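Local structure of type ii site-specific deoxyribonuclease (Klebsiella pneumoniae, 6EKR) at residues A[193-198]-A[225-230]; A[266-271]-A[283-288]. The protein probably acts as a type II restriction endonuclease of the PD-(D/E)xK nuclease class, cutting double-stranded DNA at a specific recognition sequence. The protein carries 2 engineered substitutions. All coordinates share one frame; numbering follows the deposited sequence.

How the contacts relate
Both contacts reach the central five-stranded mixed sheet of the nuclease. Contact 1 joins the neighbouring parallel strands 190-194 and 222-227 at their C-terminal ends, its centre about 4 Å from that of the chain. Contact 2 lies at the sheet's edge, where the segment after strand 262-265 meets strand 283-285 and the helix following it. The two centres are 10 Å apart, and the contacts touch: Ile229 O lies 2.8 Å from Asp267 N, a probable hydrogen bond, and Ala227 CB packs 3.6 Å from the selenium of Met286. A sulfate, probably from the crystallisation liquor, lies about 5 Å from the side chain of Thr198, beside contact 1.

Contact 1. Residues A[193-198]-A[225-230]; sequences IPLKIT and FLACIS
Ala227 sits opposite Leu195 and uses both of its backbone polar atoms on the residues flanking it: its N donates to Pro194 O at 3.2 Å, and its O accepts from Lys196 N, also at 3.2 Å. This is the bonding of a parallel bridge, within the beta-alpha-beta unit of strand 190-194, helix 204-217 and strand 222-227. The CB of Ala227 fits against Ile193 CG2 and Leu195 CD2. On the other side of the sheet, Leu226 has CG anti to its backbone N (chi1 -171°), and the turn at chi2 then brings CD1 back to Pro194; the two side chains cross at about a right angle, CD1 lying 3.7 Å from Pro194 CB.

At Ile197 and Ile229 both chains kink out of the extended shape, and Ile197 O becomes a double acceptor. Ser230 N reaches it at 3.1 Å with a C=O...N angle of 166°, whereas Ile229 N, at 3.0 Å, comes in 22° from the carbonyl plane. The side chain of Ile229 begins at the same oxygen. Its CB lies 3.5 Å from Ile197 O and 3.8 Å from Ile197 CG2; CG1 then runs 4.0 Å from Ile197 CD1. The tip, CD1, extends past 193-198, and the side chain as a whole packs on Tyr112, Val115 and Met116 of helix 101-125. The two isoleucines lie side by side and point the same way, and Ile197 also meets Val115. At the end, Thr198 turns its methyl CG2 to Ser230, whose OG is hydrogen-bonded to Thr232 OG1.

Two N-H groups on the single carbonyl of Ile197 thus tie the chains together past the Leu195-Ala227 bridge, while the apolar groups of Ile229 and helix 101-125 on one flank would probably limit water access there.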
loop_
_atom_site.group_PDB
_atom_site.type_symbol
_atom_site.label_atom_id
_atom_site.label_comp_id
_atom_site.label_asym_id
_atom_site.label_seq_id
_atom_site.Cartn_x
_atom_site.Cartn_y
_atom_site.Cartn_z
ATOM N N ILE A 193 3.905 -14.823 10.487
ATOM C CA ILE A 193 5.047 -13.916 10.507
ATOM C C ILE A 193 5.206 -13.133 9.191
ATOM O O ILE A 193 5.800 -13.625 8.235
ATOM C CB ILE A 193 6.340 -14.645 10.902
ATOM C CG1 ILE A 193 6.123 -15.381 12.232
ATOM C CG2 ILE A 193 7.500 -13.655 10.979
ATOM C CD1 ILE A 193 6.980 -16.615 12.423
ATOM N N PRO A 194 4.644 -11.908 9.142
ATOM C CA PRO A 194 4.859 -11.060 7.987
ATOM C C PRO A 194 6.278 -10.519 7.997
ATOM O O PRO A 194 6.698 -9.887 8.967
ATOM C CB PRO A 194 3.851 -9.921 8.194
ATOM C CG PRO A 194 2.958 -10.354 9.305
ATOM C CD PRO A 194 3.774 -11.252 10.135
ATOM N N LEU A 195 7.012 -10.770 6.923
ATOM C CA LEU A 195 8.387 -10.324 6.828
ATOM C C LEU A 195 8.480 -9.190 5.837
ATOM O O LEU A 195 7.876 -9.264 4.768
ATOM C CB LEU A 195 9.280 -11.484 6.410
ATOM C CG LEU A 195 9.216 -12.601 7.449
ATOM C CD1 LEU A 195 8.681 -13.889 6.851
ATOM C CD2 LEU A 195 10.553 -12.796 8.108
ATOM N N LYS A 196 9.201 -8.138 6.228
ATOM C CA LYS A 196 9.488 -6.974 5.401
ATOM C C LYS A 196 10.792 -6.363 5.888
ATOM O O LYS A 196 10.985 -6.219 7.088
ATOM C CB LYS A 196 8.398 -5.917 5.545
ATOM C CG LYS A 196 7.022 -6.323 5.076
ATOM C CD LYS A 196 5.980 -5.283 5.479
ATOM C CE LYS A 196 4.627 -5.938 5.657
ATOM N NZ LYS A 196 4.447 -6.992 4.612
ATOM N N ILE A 197 11.670 -5.988 4.959
ATOM C CA ILE A 197 12.923 -5.328 5.308
ATOM C C ILE A 197 12.592 -3.989 5.969
ATOM O O ILE A 197 13.041 -3.713 7.088
ATOM C CB ILE A 197 13.874 -5.129 4.081
ATOM C CG1 ILE A 197 14.051 -6.426 3.279
ATOM C CG2 ILE A 197 15.245 -4.591 4.518
ATOM C CD1 ILE A 197 14.697 -7.560 4.023
ATOM N N THR A 198 11.815 -3.165 5.267
ATOM C CA THR A 198 11.211 -1.961 5.840
ATOM C C THR A 198 9.736 -1.966 5.439
ATOM O O THR A 198 9.366 -2.599 4.442
ATOM C CB THR A 198 11.913 -0.664 5.398
ATOM O OG1 THR A 198 11.962 -0.601 3.972
ATOM C CG2 THR A 198 13.324 -0.602 5.929
ATOM N N PHE A 225 3.146 -11.840 14.520
ATOM C CA PHE A 225 4.374 -11.228 14.983
ATOM C C PHE A 225 5.059 -10.671 13.764
ATOM O O PHE A 225 5.305 -11.403 12.801
ATOM C CB PHE A 225 5.295 -12.256 15.621
ATOM C CG PHE A 225 4.705 -12.984 16.784
ATOM C CD1 PHE A 225 5.205 -12.778 18.060
ATOM C CD2 PHE A 225 3.687 -13.919 16.604
ATOM C CE1 PHE A 225 4.689 -13.481 19.153
ATOM C CE2 PHE A 225 3.162 -14.613 17.683
ATOM C CZ PHE A 225 3.671 -14.397 18.966
ATOM N N LEU A 226 5.392 -9.388 13.815
ATOM C CA LEU A 226 5.961 -8.690 12.677
ATOM C C LEU A 226 7.479 -8.610 12.753
ATOM O O LEU A 226 8.033 -8.067 13.709
ATOM C CB LEU A 226 5.349 -7.292 12.603
ATOM C CG LEU A 226 5.591 -6.392 11.394
ATOM C CD1 LEU A 226 5.509 -7.160 10.086
ATOM C CD2 LEU A 226 4.572 -5.269 11.415
ATOM N N ALA A 227 8.145 -9.138 11.727
ATOM C CA ALA A 227 9.611 -9.141 11.659
ATOM C C ALA A 227 10.134 -8.208 10.575
ATOM O O ALA A 227 9.776 -8.350 9.411
ATOM C CB ALA A 227 10.131 -10.548 11.425
ATOM N N CYS A 228 10.987 -7.263 10.970
ATOM C CA CYS A 228 11.595 -6.314 10.044
ATOM C C CYS A 228 13.098 -6.191 10.258
ATOM O O CYS A 228 13.644 -6.775 11.186
ATOM C CB CYS A 228 10.941 -4.948 10.192
ATOM S SG CYS A 228 9.180 -4.945 9.847
ATOM N N ILE A 229 13.763 -5.427 9.399
ATOM C CA ILE A 229 15.180 -5.159 9.561
ATOM C C ILE A 229 15.376 -3.762 10.138
ATOM O O ILE A 229 16.074 -3.587 11.134
ATOM C CB ILE A 229 15.966 -5.335 8.217
ATOM C CG1 ILE A 229 15.890 -6.787 7.714
ATOM C CG2 ILE A 229 17.421 -4.849 8.333
ATOM C CD1 ILE A 229 16.216 -7.832 8.742
ATOM N N SER A 230 14.751 -2.773 9.513
ATOM C CA SER A 230 14.858 -1.397 9.968
ATOM C C SER A 230 13.630 -0.605 9.535
ATOM O O SER A 230 12.614 -1.176 9.138
ATOM C CB SER A 230 16.128 -0.747 9.407
ATOM O OG SER A 230 15.965 -0.349 8.047
#

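Contact 2. Residues A[266-271]-A[283-288]; sequences CDIPER and VRTMGD
Ile268 and Cys266 bring the loop after strand 262-265 against a strand-to-helix junction, where edge strand 283-285 of the central mixed sheet passes into helix 286-298.

The apolar part has two separate points. Cys266 SG rests on the side chain of Met286, present as selenomethionine, 3.7 Å from its CG; this methionine bends at both chi2 and chi3, and its end leads away from the loop. Further along, the CG2 branch of Ile268 lies 4.0 Å from Val283 CG1, the two side chains meeting at a slant.

The other branch of Ile268 makes carbon-to-oxygen contacts. With CG1 anti to the carbonyl carbon (chi1 -60°), its CD1 extends over the strand backbone to 3.3 Å from Arg284 O. The same methyl lies 3.6 Å from Thr285 OG1, and these side chains cross nearly perpendicularly. One isoleucine thus touches Val283, Arg284 and Thr285 in turn.

Polar interactions run to the surroundings or within the junction. Arg284 points away from the loop and forms a salt bridge with Asp292 of helix 286-298, while Cys266 O accepts from Asn108 ND2 of helix 101-125. Thr285 holds the N-cap position without a capping bond from its own side chain; the one bond here is weak, from Thr285 N to Asp288 OD2 at 3.4 Å.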
loop_
_atom_site.group_PDB
_atom_site.type_symbol
_atom_site.label_atom_id
_atom_site.label_comp_id
_atom_site.label_asym_id
_atom_site.label_seq_id
_atom_site.Cartn_x
_atom_site.Cartn_y
_atom_site.Cartn_z
ATOM N N CYS A 266 15.825 -5.532 13.708
ATOM C CA CYS A 266 17.242 -5.632 13.951
ATOM C C CYS A 266 17.706 -4.271 14.400
ATOM O O CYS A 266 18.461 -4.138 15.362
ATOM C CB CYS A 266 17.967 -6.003 12.667
ATOM S SG CYS A 266 17.995 -7.737 12.355
ATOM N N ASP A 267 17.227 -3.262 13.684
ATOM C CA ASP A 267 17.588 -1.887 13.912
ATOM C C ASP A 267 16.296 -1.167 14.249
ATOM O O ASP A 267 15.624 -0.645 13.371
ATOM C CB ASP A 267 18.248 -1.338 12.644
ATOM C CG ASP A 267 18.608 0.133 12.737
ATOM O OD1 ASP A 267 18.437 0.764 13.805
ATOM O OD2 ASP A 267 19.078 0.662 11.711
ATOM N N ILE A 268 15.947 -1.169 15.533
ATOM C CA ILE A 268 14.718 -0.543 16.004
ATOM C C ILE A 268 14.835 0.966 15.873
ATOM O O ILE A 268 15.784 1.556 16.405
ATOM C CB ILE A 268 14.401 -0.885 17.464
ATOM C CG1 ILE A 268 14.233 -2.391 17.644
ATOM C CG2 ILE A 268 13.120 -0.199 17.878
ATOM C CD1 ILE A 268 14.498 -2.885 19.054
ATOM N N PRO A 269 13.879 1.598 15.155
ATOM C CA PRO A 269 13.920 3.056 15.101
ATOM C C PRO A 269 13.684 3.620 16.486
ATOM O O PRO A 269 12.803 3.153 17.216
ATOM C CB PRO A 269 12.770 3.427 14.159
ATOM C CG PRO A 269 11.900 2.228 14.092
ATOM C CD PRO A 269 12.746 1.032 14.392
ATOM N N GLU A 270 14.504 4.598 16.839
ATOM C CA GLU A 270 14.459 5.263 18.131
ATOM C C GLU A 270 13.058 5.735 18.523
ATOM O O GLU A 270 12.684 5.615 19.693
ATOM C CB GLU A 270 15.437 6.425 18.114
ATOM C CG GLU A 270 15.353 7.367 19.286
ATOM C CD GLU A 270 16.231 8.575 19.066
ATOM O OE1 GLU A 270 17.374 8.579 19.584
ATOM O OE2 GLU A 270 15.786 9.497 18.343
ATOM N N ARG A 271 12.283 6.243 17.560
ATOM C CA ARG A 271 10.911 6.684 17.828
ATOM C C ARG A 271 10.018 5.567 18.362
ATOM O O ARG A 271 9.178 5.807 19.221
ATOM C CB ARG A 271 10.277 7.311 16.582
ATOM C CG ARG A 271 8.834 7.831 16.759
ATOM C CD ARG A 271 8.723 8.892 17.853
ATOM N NE ARG A 271 7.338 9.239 18.180
ATOM C CZ ARG A 271 6.585 8.602 19.077
ATOM N NH1 ARG A 271 7.061 7.563 19.746
ATOM N NH2 ARG A 271 5.340 8.997 19.301
ATOM N N VAL A 283 7.669 -3.939 21.196
ATOM C CA VAL A 283 8.575 -3.528 20.129
ATOM C C VAL A 283 9.922 -4.060 20.555
ATOM O O VAL A 283 10.646 -3.405 21.310
ATOM C CB VAL A 283 8.656 -1.984 19.983
ATOM C CG1 VAL A 283 9.517 -1.593 18.790
ATOM C CG2 VAL A 283 7.275 -1.372 19.877
ATOM N N ARG A 284 10.245 -5.262 20.100
ATOM C CA ARG A 284 11.442 -5.944 20.578
ATOM C C ARG A 284 12.452 -6.162 19.443
ATOM O O ARG A 284 12.434 -5.445 18.457
ATOM C CB ARG A 284 11.075 -7.255 21.310
ATOM C CG ARG A 284 9.980 -7.143 22.385
ATOM C CD ARG A 284 10.222 -8.164 23.489
ATOM N NE ARG A 284 9.110 -8.286 24.439
ATOM C CZ ARG A 284 8.131 -9.190 24.345
ATOM N NH1 ARG A 284 8.112 -10.056 23.341
ATOM N NH2 ARG A 284 7.159 -9.231 25.248
ATOM N N THR A 285 13.318 -7.159 19.582
ATOM C CA THR A 285 14.490 -7.319 18.723
ATOM C C THR A 285 14.358 -8.609 17.916
ATOM O O THR A 285 13.512 -9.449 18.246
ATOM C CB THR A 285 15.757 -7.320 19.607
ATOM O OG1 THR A 285 15.972 -6.000 20.111
ATOM C CG2 THR A 285 16.963 -7.688 18.845
HETATM N N MSE A 286 15.155 -8.775 16.856
HETATM C CA MSE A 286 15.100 -10.018 16.071
HETATM C C MSE A 286 15.655 -11.209 16.846
HETATM O O MSE A 286 15.225 -12.343 16.635
HETATM C CB MSE A 286 15.777 -9.883 14.703
HETATM C CG MSE A 286 14.901 -9.260 13.612
HETATM SE SE MSE A 286 13.106 -10.033 13.468
HETATM C CE MSE A 286 13.600 -11.858 12.981
ATOM N N GLY A 287 16.606 -10.943 17.742
ATOM C CA GLY A 287 17.023 -11.914 18.754
ATOM C C GLY A 287 15.916 -12.206 19.764
ATOM O O GLY A 287 15.705 -13.366 20.135
ATOM N N ASP A 288 15.207 -11.167 20.213
ATOM C CA ASP A 288 14.049 -11.355 21.095
ATOM C C ASP A 288 12.923 -12.095 20.380
ATOM O O ASP A 288 12.154 -12.839 21.009
ATOM C CB ASP A 288 13.515 -10.013 21.614
ATOM C CG ASP A 288 14.489 -9.301 22.553
ATOM O OD1 ASP A 288 15.379 -9.969 23.151
ATOM O OD2 ASP A 288 14.349 -8.061 22.693
#